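Long-range contacts in mannan endo-1,6-alpha-mannosidase (Chaetomium thermophilum, PDB 6RY0), which probably cleaves alpha-1,6-mannosidic linkages as a fungal transglycosidase that helps move GPI-anchored glycoproteins from the plasma membrane into the cell wall: residues P112-Q117 with L156-A161; W133-M138 with F202-A207; N195-A200 with S261-L266; L266-A271 with R329-V334. All blocks are in the same frame, centred on the assembly; numbering follows the deposited sequence.

Contact 1 (P112-Q117 with L156-A161)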
loop_
_atom_site.group_PDB
_atom_site.type_symbol
_atom_site.label_atom_id
_atom_site.label_comp_id
_atom_site.label_asym_id
_atom_site.label_seq_id
_atom_site.Cartn_x
_atom_site.Cartn_y
_atom_site.Cartn_z
ATOM N N PRO A 112 6.527 13.205 -16.509
ATOM C CA PRO A 112 6.480 13.430 -17.953
ATOM C C PRO A 112 6.363 12.127 -18.745
ATOM O O PRO A 112 5.880 12.151 -19.877
ATOM C CB PRO A 112 7.801 14.201 -18.218
ATOM C CG PRO A 112 8.697 13.825 -17.094
ATOM C CD PRO A 112 7.759 13.770 -15.923
ATOM N N ASN A 113 6.854 11.032 -18.194
ATOM C CA ASN A 113 6.842 9.756 -18.885
ATOM C C ASN A 113 5.757 8.824 -18.385
ATOM O O ASN A 113 5.763 7.637 -18.702
ATOM C CB ASN A 113 8.206 9.112 -18.824
ATOM C CG ASN A 113 9.234 9.985 -19.496
ATOM O OD1 ASN A 113 9.006 10.524 -20.571
ATOM N ND2 ASN A 113 10.370 10.169 -18.837
ATOM N N ALA A 114 4.800 9.338 -17.626
ATOM C CA ALA A 114 3.626 8.557 -17.225
ATOM C C ALA A 114 4.033 7.252 -16.530
ATOM O O ALA A 114 3.499 6.177 -16.810
ATOM C CB ALA A 114 2.671 8.318 -18.380
ATOM N N ASP A 115 4.944 7.390 -15.580
ATOM C CA ASP A 115 5.581 6.262 -14.929
ATOM C C ASP A 115 5.760 6.488 -13.434
ATOM O O ASP A 115 6.458 5.718 -12.773
ATOM C CB ASP A 115 6.923 5.924 -15.564
ATOM C CG ASP A 115 7.931 7.034 -15.474
ATOM O OD1 ASP A 115 7.577 8.117 -14.967
ATOM O OD2 ASP A 115 9.079 6.809 -15.920
ATOM N N TYR A 116 5.136 7.536 -12.877
ATOM C CA TYR A 116 5.312 7.892 -11.472
ATOM C C TYR A 116 6.777 8.090 -11.103
ATOM O O TYR A 116 7.194 7.792 -9.983
ATOM C CB TYR A 116 4.550 6.944 -10.528
ATOM C CG TYR A 116 3.070 7.210 -10.559
ATOM C CD1 TYR A 116 2.572 8.408 -10.086
ATOM C CD2 TYR A 116 2.155 6.302 -11.056
ATOM C CE1 TYR A 116 1.228 8.707 -10.129
ATOM C CE2 TYR A 116 0.785 6.581 -11.094
ATOM C CZ TYR A 116 0.339 7.789 -10.648
ATOM O OH TYR A 116 -1.011 8.049 -10.712
ATOM N N GLN A 117 7.543 8.707 -12.020
ATOM C CA GLN A 117 8.892 9.166 -11.722
ATOM C C GLN A 117 9.055 10.648 -12.026
ATOM O O GLN A 117 9.939 11.051 -12.772
ATOM C CB GLN A 117 9.940 8.351 -12.476
ATOM C CG GLN A 117 9.786 6.859 -12.197
ATOM C CD GLN A 117 10.953 6.057 -12.675
ATOM O OE1 GLN A 117 11.853 5.739 -11.889
ATOM N NE2 GLN A 117 10.980 5.736 -13.963
ATOM N N LEU A 156 -4.542 1.332 -15.862
ATOM C CA LEU A 156 -3.794 0.127 -16.130
ATOM C C LEU A 156 -2.423 0.487 -16.733
ATOM O O LEU A 156 -1.398 -0.071 -16.341
ATOM C CB LEU A 156 -4.559 -0.811 -17.062
ATOM C CG LEU A 156 -3.799 -2.071 -17.518
ATOM C CD1 LEU A 156 -3.458 -2.972 -16.367
ATOM C CD2 LEU A 156 -4.609 -2.823 -18.553
ATOM N N ALA A 157 -2.413 1.420 -17.682
ATOM C CA ALA A 157 -1.175 1.848 -18.317
ATOM C C ALA A 157 -0.171 2.407 -17.308
ATOM O O ALA A 157 1.038 2.216 -17.462
ATOM C CB ALA A 157 -1.453 2.870 -19.390
ATOM N N LEU A 158 -0.654 3.134 -16.310
ATOM C CA LEU A 158 0.235 3.663 -15.279
ATOM C C LEU A 158 0.831 2.545 -14.443
ATOM O O LEU A 158 2.038 2.552 -14.140
ATOM C CB LEU A 158 -0.519 4.667 -14.397
ATOM C CG LEU A 158 -0.789 6.024 -15.064
ATOM C CD1 LEU A 158 -1.856 6.767 -14.311
ATOM C CD2 LEU A 158 0.501 6.842 -15.177
ATOM N N ALA A 159 0.007 1.575 -14.036
ATOM C CA ALA A 159 0.531 0.417 -13.316
ATOM C C ALA A 159 1.558 -0.342 -14.143
ATOM O O ALA A 159 2.602 -0.753 -13.643
ATOM C CB ALA A 159 -0.621 -0.483 -12.905
ATOM N N GLN A 160 1.255 -0.548 -15.424
ATOM C CA GLN A 160 2.186 -1.204 -16.322
ATOM C C GLN A 160 3.496 -0.447 -16.459
ATOM O O GLN A 160 4.554 -1.058 -16.563
ATOM C CB GLN A 160 1.571 -1.351 -17.726
ATOM C CG GLN A 160 0.437 -2.339 -17.782
ATOM C CD GLN A 160 -0.203 -2.351 -19.143
ATOM O OE1 GLN A 160 -0.505 -1.310 -19.708
ATOM N NE2 GLN A 160 -0.433 -3.538 -19.666
ATOM N N ALA A 161 3.442 0.889 -16.466
ATOM C CA ALA A 161 4.662 1.676 -16.592
ATOM C C ALA A 161 5.539 1.536 -15.363
ATOM O O ALA A 161 6.746 1.364 -15.473
ATOM C CB ALA A 161 4.325 3.129 -16.832
HETATM O O HOH W 1 1.691 4.934 -18.478
#
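The carbonyl oxygen of A114 meets helix 155-167 in two ways. Water 1 donates to A114 O at 2.8 Å and, more weakly, to the carbonyl oxygen of A157, bridging the two segments, which share no direct hydrogen bond. Two methyls also press on the same oxygen: A161 CB lies 3.2 Å from A114 O, and L158 CD2 is 3.5 Å from it. Beside this, CB of D115 rests 4.0 Å from CB of A161, while the carboxylate turns back into its own loop. There OD1 of D115 takes the backbone N-H of Q117, and OD2 receives the nearly straight bond from Q117 NE2 at 2.9 Å; both donors stand well above the carboxylate plane. CG of D115 is wedged between its backbone N and carbonyl carbon (chi1 62°), which swings the group toward Q117. An alanine here has no carboxylate; without these acceptors for Q117 N and NE2, the Q117 side chain and the turn would probably be freer to move. Y116 crosses L158 at about a right angle, with CE2 4.0 Å from L158 CB and OH 3.9 Å from L158 CD1. The hydroxyl is hydrogen-bonded to the carbonyl oxygen of M106, and the ring stacks on W133 of helix 127-142, which together probably hold its tilt. The bend is an Asx turn, set in the connection between helices 99-108 and 127-142 of the mainly helical (alpha/alpha)6 barrel of glycoside hydrolase family 76.

Contact 2 (W133-M138 with F202-A207)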
loop_
_atom_site.group_PDB
_atom_site.type_symbol
_atom_site.label_atom_id
_atom_site.label_comp_id
_atom_site.label_asym_id
_atom_site.label_seq_id
_atom_site.Cartn_x
_atom_site.Cartn_y
_atom_site.Cartn_z
ATOM N N TRP A 133 2.496 4.363 -5.681
ATOM C CA TRP A 133 1.692 5.046 -6.693
ATOM C C TRP A 133 1.216 4.071 -7.749
ATOM O O TRP A 133 0.061 4.111 -8.160
ATOM C CB TRP A 133 2.482 6.196 -7.324
ATOM C CG TRP A 133 2.599 7.404 -6.450
ATOM C CD1 TRP A 133 3.622 7.756 -5.649
ATOM C CD2 TRP A 133 1.609 8.437 -6.316
ATOM N NE1 TRP A 133 3.334 8.957 -5.014
ATOM C CE2 TRP A 133 2.111 9.401 -5.434
ATOM C CE3 TRP A 133 0.342 8.624 -6.861
ATOM C CZ2 TRP A 133 1.378 10.546 -5.085
ATOM C CZ3 TRP A 133 -0.377 9.761 -6.524
ATOM C CH2 TRP A 133 0.145 10.704 -5.650
ATOM N N GLY A 134 2.089 3.183 -8.221
ATOM C CA GLY A 134 1.680 2.164 -9.166
ATOM C C GLY A 134 0.578 1.278 -8.634
ATOM O O GLY A 134 -0.345 0.918 -9.379
ATOM N N MET A 135 0.667 0.912 -7.355
ATOM C CA MET A 135 -0.368 0.100 -6.724
ATOM C C MET A 135 -1.703 0.829 -6.644
ATOM O O MET A 135 -2.747 0.203 -6.803
ATOM C CB MET A 135 0.128 -0.346 -5.352
ATOM C CG MET A 135 1.204 -1.418 -5.467
ATOM S SD MET A 135 2.277 -1.517 -4.015
ATOM C CE MET A 135 1.047 -1.867 -2.786
ATOM N N SER A 136 -1.680 2.140 -6.387
ATOM C CA SER A 136 -2.930 2.891 -6.409
ATOM C C SER A 136 -3.540 2.934 -7.812
ATOM O O SER A 136 -4.759 2.843 -7.940
ATOM C CB SER A 136 -2.693 4.290 -5.869
ATOM O OG SER A 136 -2.450 4.203 -4.481
ATOM N N ALA A 137 -2.718 3.033 -8.853
ATOM C CA ALA A 137 -3.236 2.978 -10.209
ATOM C C ALA A 137 -3.803 1.578 -10.526
ATOM O O ALA A 137 -4.866 1.449 -11.141
ATOM C CB ALA A 137 -2.143 3.347 -11.210
ATOM N N MET A 138 -3.094 0.536 -10.092
ATOM C CA MET A 138 -3.583 -0.832 -10.264
ATOM C C MET A 138 -4.940 -1.007 -9.595
ATOM O O MET A 138 -5.862 -1.594 -10.157
ATOM C CB MET A 138 -2.563 -1.812 -9.696
ATOM C CG MET A 138 -2.825 -3.265 -9.986
ATOM S SD MET A 138 -2.646 -3.738 -11.702
ATOM C CE MET A 138 -4.339 -4.044 -12.204
ATOM N N PHE A 202 7.002 -4.581 -6.120
ATOM C CA PHE A 202 7.173 -5.102 -7.476
ATOM C C PHE A 202 6.486 -6.454 -7.655
ATOM O O PHE A 202 5.829 -6.712 -8.659
ATOM C CB PHE A 202 8.669 -5.116 -7.801
ATOM C CG PHE A 202 9.020 -5.651 -9.163
ATOM C CD1 PHE A 202 8.471 -5.133 -10.317
ATOM C CD2 PHE A 202 9.943 -6.661 -9.296
ATOM C CE1 PHE A 202 8.833 -5.601 -11.567
ATOM C CE2 PHE A 202 10.301 -7.123 -10.557
ATOM C CZ PHE A 202 9.741 -6.626 -11.675
ATOM N N PHE A 203 6.616 -7.324 -6.636
ATOM C CA PHE A 203 5.939 -8.602 -6.601
ATOM C C PHE A 203 4.427 -8.421 -6.698
ATOM O O PHE A 203 3.758 -9.057 -7.503
ATOM C CB PHE A 203 6.312 -9.320 -5.306
ATOM C CG PHE A 203 5.445 -10.510 -4.997
ATOM C CD1 PHE A 203 5.421 -11.613 -5.839
ATOM C CD2 PHE A 203 4.639 -10.538 -3.875
ATOM C CE1 PHE A 203 4.597 -12.684 -5.586
ATOM C CE2 PHE A 203 3.816 -11.616 -3.590
ATOM C CZ PHE A 203 3.794 -12.684 -4.456
ATOM N N ASP A 204 3.884 -7.582 -5.810
ATOM C CA ASP A 204 2.442 -7.387 -5.768
ATOM C C ASP A 204 1.920 -6.840 -7.091
ATOM O O ASP A 204 0.900 -7.287 -7.600
ATOM C CB ASP A 204 2.128 -6.395 -4.613
ATOM C CG ASP A 204 0.655 -6.253 -4.357
ATOM O OD1 ASP A 204 0.063 -7.286 -3.923
ATOM O OD2 ASP A 204 0.114 -5.133 -4.525
ATOM N N LEU A 205 2.613 -5.857 -7.667
ATOM C CA LEU A 205 2.215 -5.320 -8.977
ATOM C C LEU A 205 2.236 -6.380 -10.036
ATOM O O LEU A 205 1.335 -6.443 -10.879
ATOM C CB LEU A 205 3.132 -4.183 -9.440
ATOM C CG LEU A 205 2.818 -2.859 -8.770
ATOM C CD1 LEU A 205 3.875 -1.828 -9.063
ATOM C CD2 LEU A 205 1.449 -2.307 -9.172
ATOM N N GLY A 206 3.284 -7.198 -10.059
ATOM C CA GLY A 206 3.351 -8.264 -11.050
ATOM C C GLY A 206 2.210 -9.256 -10.926
ATOM O O GLY A 206 1.581 -9.642 -11.912
ATOM N N ALA A 207 1.916 -9.661 -9.700
ATOM C CA ALA A 207 0.842 -10.628 -9.468
ATOM C C ALA A 207 -0.508 -10.052 -9.913
ATOM O O ALA A 207 -1.332 -10.729 -10.515
ATOM C CB ALA A 207 0.826 -11.007 -8.020
#
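L205 drives one methyl into the backbone of helix 127-142, and the tight part of the contact gathers round that branch. CD2 of L205 lies 3.7 Å from the carbonyl oxygen of G134 and 3.8 Å from the amide nitrogen of M135, with CG of M135 at the same distance of 3.8 Å from CD2. G134 makes this possible: a CB on it would come about 3.3 Å from L205 CD1. The leucine CG stands anti to its carbonyl carbon (chi1 -79°), which carries the branched end across to the neighbouring helix. Helices 127-142 and 196-213 run nearly parallel here, their axes 10.1 Å apart at an angle of 21°, as expected of adjacent inner helices in an (alpha/alpha)6 barrel. The edges are sparser, side chain meeting side chain there without reaching the backbone. M138 brings CB, but not its thioether, to within 4.1 Å of L205 CD2. M135, bent at its last torsion, crosses D204 at about a right angle and sets CE 3.8 Å from D204 OD2, a methyl beside a carboxylate oxygen rather than a bond. M135 and L205 are each modelled in two conformers, so these fine distances hold for one copy of each. No solvent edge opens beside the sparser part, for every touching residue is buried; D204 spends its charge elsewhere, with OD1 hydrogen-bonded to H269 ND1 and OD2 in a salt bridge with R208.

Contact 3 (N195-A200 with S261-L266)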
loop_
_atom_site.group_PDB
_atom_site.type_symbol
_atom_site.label_atom_id
_atom_site.label_comp_id
_atom_site.label_asym_id
_atom_site.label_seq_id
_atom_site.Cartn_x
_atom_site.Cartn_y
_atom_site.Cartn_z
ATOM N N ASN A 195 15.770 -4.115 0.169
ATOM C CA ASN A 195 14.810 -4.285 1.210
ATOM C C ASN A 195 13.553 -4.985 0.746
ATOM O O ASN A 195 13.240 -5.087 -0.438
ATOM C CB ASN A 195 14.513 -2.992 1.924
ATOM C CG ASN A 195 13.955 -1.924 1.063
ATOM O OD1 ASN A 195 13.801 -2.051 -0.158
ATOM N ND2 ASN A 195 13.624 -0.820 1.699
ATOM N N THR A 196 12.832 -5.513 1.723
ATOM C CA THR A 196 11.615 -6.224 1.423
ATOM C C THR A 196 10.613 -5.358 0.712
ATOM O O THR A 196 10.031 -5.807 -0.280
ATOM C CB THR A 196 11.040 -6.836 2.691
ATOM O OG1 THR A 196 12.039 -7.714 3.189
ATOM C CG2 THR A 196 9.746 -7.558 2.405
ATOM N N ILE A 197 10.365 -4.148 1.197
ATOM C CA ILE A 197 9.219 -3.408 0.685
ATOM C C ILE A 197 9.366 -3.097 -0.815
ATOM O O ILE A 197 8.380 -3.176 -1.557
ATOM C CB ILE A 197 8.896 -2.156 1.519
ATOM C CG1 ILE A 197 7.582 -1.521 1.058
ATOM C CG2 ILE A 197 10.049 -1.136 1.515
ATOM C CD1 ILE A 197 6.418 -2.354 1.250
ATOM N N ALA A 198 10.559 -2.728 -1.289
ATOM C CA ALA A 198 10.715 -2.465 -2.715
ATOM C C ALA A 198 10.331 -3.695 -3.533
ATOM O O ALA A 198 9.633 -3.632 -4.547
ATOM C CB ALA A 198 12.184 -2.089 -3.019
ATOM N N ASN A 199 10.843 -4.835 -3.086
ATOM C CA ASN A 199 10.601 -6.091 -3.774
ATOM C C ASN A 199 9.151 -6.536 -3.647
ATOM O O ASN A 199 8.589 -7.075 -4.592
ATOM C CB ASN A 199 11.615 -7.121 -3.255
ATOM C CG ASN A 199 12.971 -6.823 -3.804
ATOM O OD1 ASN A 199 13.229 -7.127 -4.983
ATOM N ND2 ASN A 199 13.832 -6.172 -3.022
ATOM N N ALA A 200 8.543 -6.317 -2.478
ATOM C CA ALA A 200 7.142 -6.650 -2.258
ATOM C C ALA A 200 6.224 -5.828 -3.160
ATOM O O ALA A 200 5.244 -6.356 -3.656
ATOM C CB ALA A 200 6.792 -6.457 -0.793
ATOM N N SER A 261 4.386 -4.401 9.694
ATOM C CA SER A 261 3.175 -5.105 9.315
ATOM C C SER A 261 2.952 -5.111 7.811
ATOM O O SER A 261 2.521 -6.122 7.238
ATOM C CB SER A 261 1.992 -4.463 10.023
ATOM O OG SER A 261 1.747 -3.146 9.581
ATOM N N TYR A 262 3.242 -3.993 7.162
ATOM C CA TYR A 262 2.920 -3.872 5.738
ATOM C C TYR A 262 3.776 -4.778 4.872
ATOM O O TYR A 262 3.375 -5.068 3.754
ATOM C CB TYR A 262 2.963 -2.408 5.258
ATOM C CG TYR A 262 4.320 -1.760 4.998
ATOM C CD1 TYR A 262 5.467 -2.078 5.734
ATOM C CD2 TYR A 262 4.440 -0.801 4.014
ATOM C CE1 TYR A 262 6.685 -1.459 5.503
ATOM C CE2 TYR A 262 5.666 -0.172 3.797
ATOM C CZ TYR A 262 6.794 -0.519 4.526
ATOM O OH TYR A 262 8.016 0.067 4.301
ATOM N N ASN A 263 4.948 -5.183 5.328
ATOM C CA ASN A 263 5.777 -6.083 4.535
ATOM C C ASN A 263 5.155 -7.458 4.428
ATOM O O ASN A 263 4.920 -7.980 3.326
ATOM C CB ASN A 263 7.206 -6.174 5.106
ATOM C CG ASN A 263 8.106 -5.088 4.603
ATOM O OD1 ASN A 263 7.955 -4.632 3.466
ATOM N ND2 ASN A 263 9.093 -4.703 5.405
ATOM N N ALA A 264 4.821 -8.066 5.550
ATOM C CA ALA A 264 4.160 -9.371 5.507
ATOM C C ALA A 264 2.813 -9.257 4.817
ATOM O O ALA A 264 2.439 -10.135 4.033
ATOM C CB ALA A 264 4.016 -9.967 6.908
ATOM N N ALA A 265 2.047 -8.211 5.104
ATOM C CA ALA A 265 0.722 -8.109 4.516
ATOM C C ALA A 265 0.787 -7.920 2.999
ATOM O O ALA A 265 -0.079 -8.448 2.289
ATOM C CB ALA A 265 -0.084 -6.969 5.151
ATOM N N LEU A 266 1.767 -7.183 2.482
ATOM C CA LEU A 266 1.861 -6.996 1.051
ATOM C C LEU A 266 2.230 -8.310 0.372
ATOM O O LEU A 266 1.732 -8.621 -0.705
ATOM C CB LEU A 266 2.860 -5.880 0.713
ATOM C CG LEU A 266 2.863 -5.456 -0.759
ATOM C CD1 LEU A 266 1.473 -5.184 -1.292
ATOM C CD2 LEU A 266 3.719 -4.218 -0.901
HETATM O O HOH W 2 11.398 -3.348 3.784
#
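Helices 196-213 and 261-278 run side by side in the same direction, 9.6 Å between axes at 29°, bringing the CA atoms of I197 and N263 and those of A200 and L266 close together. This is again the parallel pairing of inner helices in the (alpha/alpha)6 barrel, close to the start of both. I197 fills the middle. Its CG1 is anti to the backbone N (chi1 -172°), sending CD1 over one face of the Y262 ring in a CH-pi contact, 3.8 Å from CD1 to the ring centroid and displaced toward the rim at CE2. A leucine in place of Y262 removes the ring, which would probably open a gap beside I197 CD1 and leave F323 without its stacking partner. Deeper along the helices, CD2 of L266 meets CB of A200 at 3.8 Å and I197 CD1 at 3.9 Å. OD1 of N263 lies against I197 CB at 3.3 Å and near T196 CG2, while OG1 of T196 is hydrogen-bonded to the carbonyl oxygen of Y243. N195 caps the helix by a weak bond from A198 N to OD1. Water 2 joins the two helix starts, accepting from I197 N at 2.9 Å and from N263 ND2 at 3.1 Å.

Contact 4 (L266-A271 with R329-V334)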
loop_
_atom_site.group_PDB
_atom_site.type_symbol
_atom_site.label_atom_id
_atom_site.label_comp_id
_atom_site.label_asym_id
_atom_site.label_seq_id
_atom_site.Cartn_x
_atom_site.Cartn_y
_atom_site.Cartn_z
ATOM N N LEU A 266 1.767 -7.183 2.482
ATOM C CA LEU A 266 1.861 -6.996 1.051
ATOM C C LEU A 266 2.230 -8.310 0.372
ATOM O O LEU A 266 1.732 -8.621 -0.705
ATOM C CB LEU A 266 2.860 -5.880 0.713
ATOM C CG LEU A 266 2.863 -5.456 -0.759
ATOM C CD1 LEU A 266 1.473 -5.184 -1.292
ATOM C CD2 LEU A 266 3.719 -4.218 -0.901
ATOM N N LEU A 267 3.137 -9.087 0.968
ATOM C CA LEU A 267 3.453 -10.390 0.416
ATOM C C LEU A 267 2.236 -11.309 0.450
ATOM O O LEU A 267 2.006 -12.058 -0.505
ATOM C CB LEU A 267 4.632 -11.023 1.120
ATOM C CG LEU A 267 5.971 -10.295 0.938
ATOM C CD1 LEU A 267 7.079 -11.078 1.602
ATOM C CD2 LEU A 267 6.287 -10.040 -0.498
ATOM N N LEU A 268 1.458 -11.292 1.531
ATOM C CA LEU A 268 0.212 -12.058 1.565
ATOM C C LEU A 268 -0.712 -11.655 0.413
ATOM O O LEU A 268 -1.279 -12.507 -0.252
ATOM C CB LEU A 268 -0.479 -11.855 2.923
ATOM C CG LEU A 268 -1.871 -12.478 3.021
ATOM C CD1 LEU A 268 -1.836 -13.999 2.955
ATOM C CD2 LEU A 268 -2.569 -12.031 4.282
ATOM N N HIS A 269 -0.877 -10.354 0.224
ATOM C CA HIS A 269 -1.738 -9.829 -0.839
ATOM C C HIS A 269 -1.267 -10.349 -2.197
ATOM O O HIS A 269 -2.075 -10.906 -2.947
ATOM C CB HIS A 269 -1.690 -8.308 -0.729
ATOM C CG HIS A 269 -2.635 -7.542 -1.593
ATOM N ND1 HIS A 269 -2.242 -6.942 -2.768
ATOM C CD2 HIS A 269 -3.911 -7.150 -1.370
ATOM C CE1 HIS A 269 -3.241 -6.204 -3.210
ATOM N NE2 HIS A 269 -4.264 -6.303 -2.389
ATOM N N GLY A 270 0.007 -10.186 -2.516
ATOM C CA GLY A 270 0.465 -10.650 -3.806
ATOM C C GLY A 270 0.363 -12.139 -3.954
ATOM O O GLY A 270 0.035 -12.648 -5.039
ATOM N N ALA A 271 0.655 -12.888 -2.882
ATOM C CA ALA A 271 0.551 -14.346 -2.936
ATOM C C ALA A 271 -0.897 -14.770 -3.200
ATOM O O ALA A 271 -1.126 -15.764 -3.898
ATOM C CB ALA A 271 1.074 -14.954 -1.649
ATOM N N ARG A 329 -6.892 -3.071 4.588
ATOM C CA ARG A 329 -7.449 -3.043 3.225
ATOM C C ARG A 329 -6.975 -4.234 2.412
ATOM O O ARG A 329 -7.753 -4.822 1.649
ATOM C CB ARG A 329 -7.073 -1.722 2.508
ATOM C CG ARG A 329 -7.874 -0.548 2.931
ATOM C CD ARG A 329 -7.235 0.801 2.471
ATOM N NE ARG A 329 -6.958 0.766 1.089
ATOM C CZ ARG A 329 -5.800 1.086 0.530
ATOM N NH1 ARG A 329 -4.757 1.576 1.199
ATOM N NH2 ARG A 329 -5.664 0.892 -0.798
ATOM N N TRP A 330 -5.695 -4.557 2.529
ATOM C CA TRP A 330 -5.113 -5.645 1.750
ATOM C C TRP A 330 -5.629 -6.995 2.236
ATOM O O TRP A 330 -5.985 -7.858 1.421
ATOM C CB TRP A 330 -3.600 -5.597 1.809
ATOM C CG TRP A 330 -2.987 -4.420 1.131
ATOM C CD1 TRP A 330 -3.542 -3.607 0.206
ATOM C CD2 TRP A 330 -1.668 -3.923 1.374
ATOM N NE1 TRP A 330 -2.640 -2.609 -0.127
ATOM C CE2 TRP A 330 -1.483 -2.795 0.581
ATOM C CE3 TRP A 330 -0.635 -4.323 2.215
ATOM C CZ2 TRP A 330 -0.299 -2.080 0.565
ATOM C CZ3 TRP A 330 0.531 -3.593 2.236
ATOM C CH2 TRP A 330 0.692 -2.495 1.396
ATOM N N MET A 331 -5.687 -7.199 3.549
ATOM C CA MET A 331 -6.220 -8.464 4.069
ATOM C C MET A 331 -7.686 -8.656 3.698
ATOM O O MET A 331 -8.121 -9.767 3.415
ATOM C CB MET A 331 -6.007 -8.594 5.567
ATOM C CG MET A 331 -4.534 -8.792 5.939
ATOM S SD MET A 331 -4.222 -8.982 7.704
ATOM C CE MET A 331 -4.814 -10.643 7.968
ATOM N N ALA A 332 -8.454 -7.577 3.671
ATOM C CA ALA A 332 -9.835 -7.676 3.249
ATOM C C ALA A 332 -9.925 -8.184 1.811
ATOM O O ALA A 332 -10.717 -9.081 1.490
ATOM C CB ALA A 332 -10.557 -6.362 3.443
ATOM N N VAL A 333 -9.108 -7.638 0.912
ATOM C CA VAL A 333 -9.112 -8.103 -0.480
ATOM C C VAL A 333 -8.675 -9.573 -0.582
ATOM O O VAL A 333 -9.223 -10.322 -1.398
ATOM C CB VAL A 333 -8.261 -7.175 -1.370
ATOM C CG1 VAL A 333 -7.993 -7.800 -2.734
ATOM C CG2 VAL A 333 -8.959 -5.854 -1.512
ATOM N N VAL A 334 -7.725 -10.003 0.261
ATOM C CA VAL A 334 -7.316 -11.393 0.281
ATOM C C VAL A 334 -8.528 -12.310 0.477
ATOM O O VAL A 334 -8.596 -13.379 -0.111
ATOM C CB VAL A 334 -6.228 -11.628 1.330
ATOM C CG1 VAL A 334 -5.995 -13.109 1.616
ATOM C CG2 VAL A 334 -4.938 -10.941 0.904
#
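Another parallel helix pair of the barrel's inner ring, 261-278 with 323-337, is joined by L266 and H269 packing round W330; the axes come within 9.1 Å at an angle of 25°. The indole reaches across to helix 261-278 with its benzo ring foremost. L266 CD1 sits almost squarely above the six-membered ring, 3.9 Å from its centroid and 9° off the normal, a CH-pi contact, while CB of L266 touches CZ3 of W330 at 3.6 Å. The other end of the indole meets H269. The two rings lie obliquely, planes at 45°, with W330 CD1 over one face of the imidazole, offset toward its rim. CG of H269 is anti to the backbone N, which extends the ring between W330 and V333. Its CD2 lies 3.6 Å from W330 CB, and the CD2 edge of the imidazole faces W330 O, in the ring plane and 3.5 Å from CD2. From the other side of the imidazole plane from W330 CD1, V333 CG1 comes obliquely within 4.0 Å of H269 NE2. Farther along, V334 CG2 fits against the backbone of the other helix, 3.8 Å from H269 CA, and also touches L268 CG, while L268 CD2 crosses to M331 CG. No hydrogen bond spans the two segments. The pair therefore depends on shape and aromatic contact, and H269 finds its polar partner on the next helix of the ring: ND1 bonds D204 of helix 196-213, an arrangement that probably fixes the imidazole's rotation.

All four contacts are buried, but contact 1 lies farthest from the centre of the chain, about 17 Å between centres, against 9 or 10 Å for the others. It alone joins a loop to a helix. Contacts 2, 3 and 4 link successive, roughly parallel helices round the inner ring: 2 and 3 share helix 196-213, while 3 and 4 share helix 261-278 and meet in L266. None has a direct hydrogen bond across its segments; waters bridge contacts 1 and 3, whereas 2 and 4 rest on the packing of methyl and methylene groups and, in 4, of rings. Contacts 1 and 2 touch through an aromatic stack, contacts 2 and 4 through a carboxylate-imidazole bond.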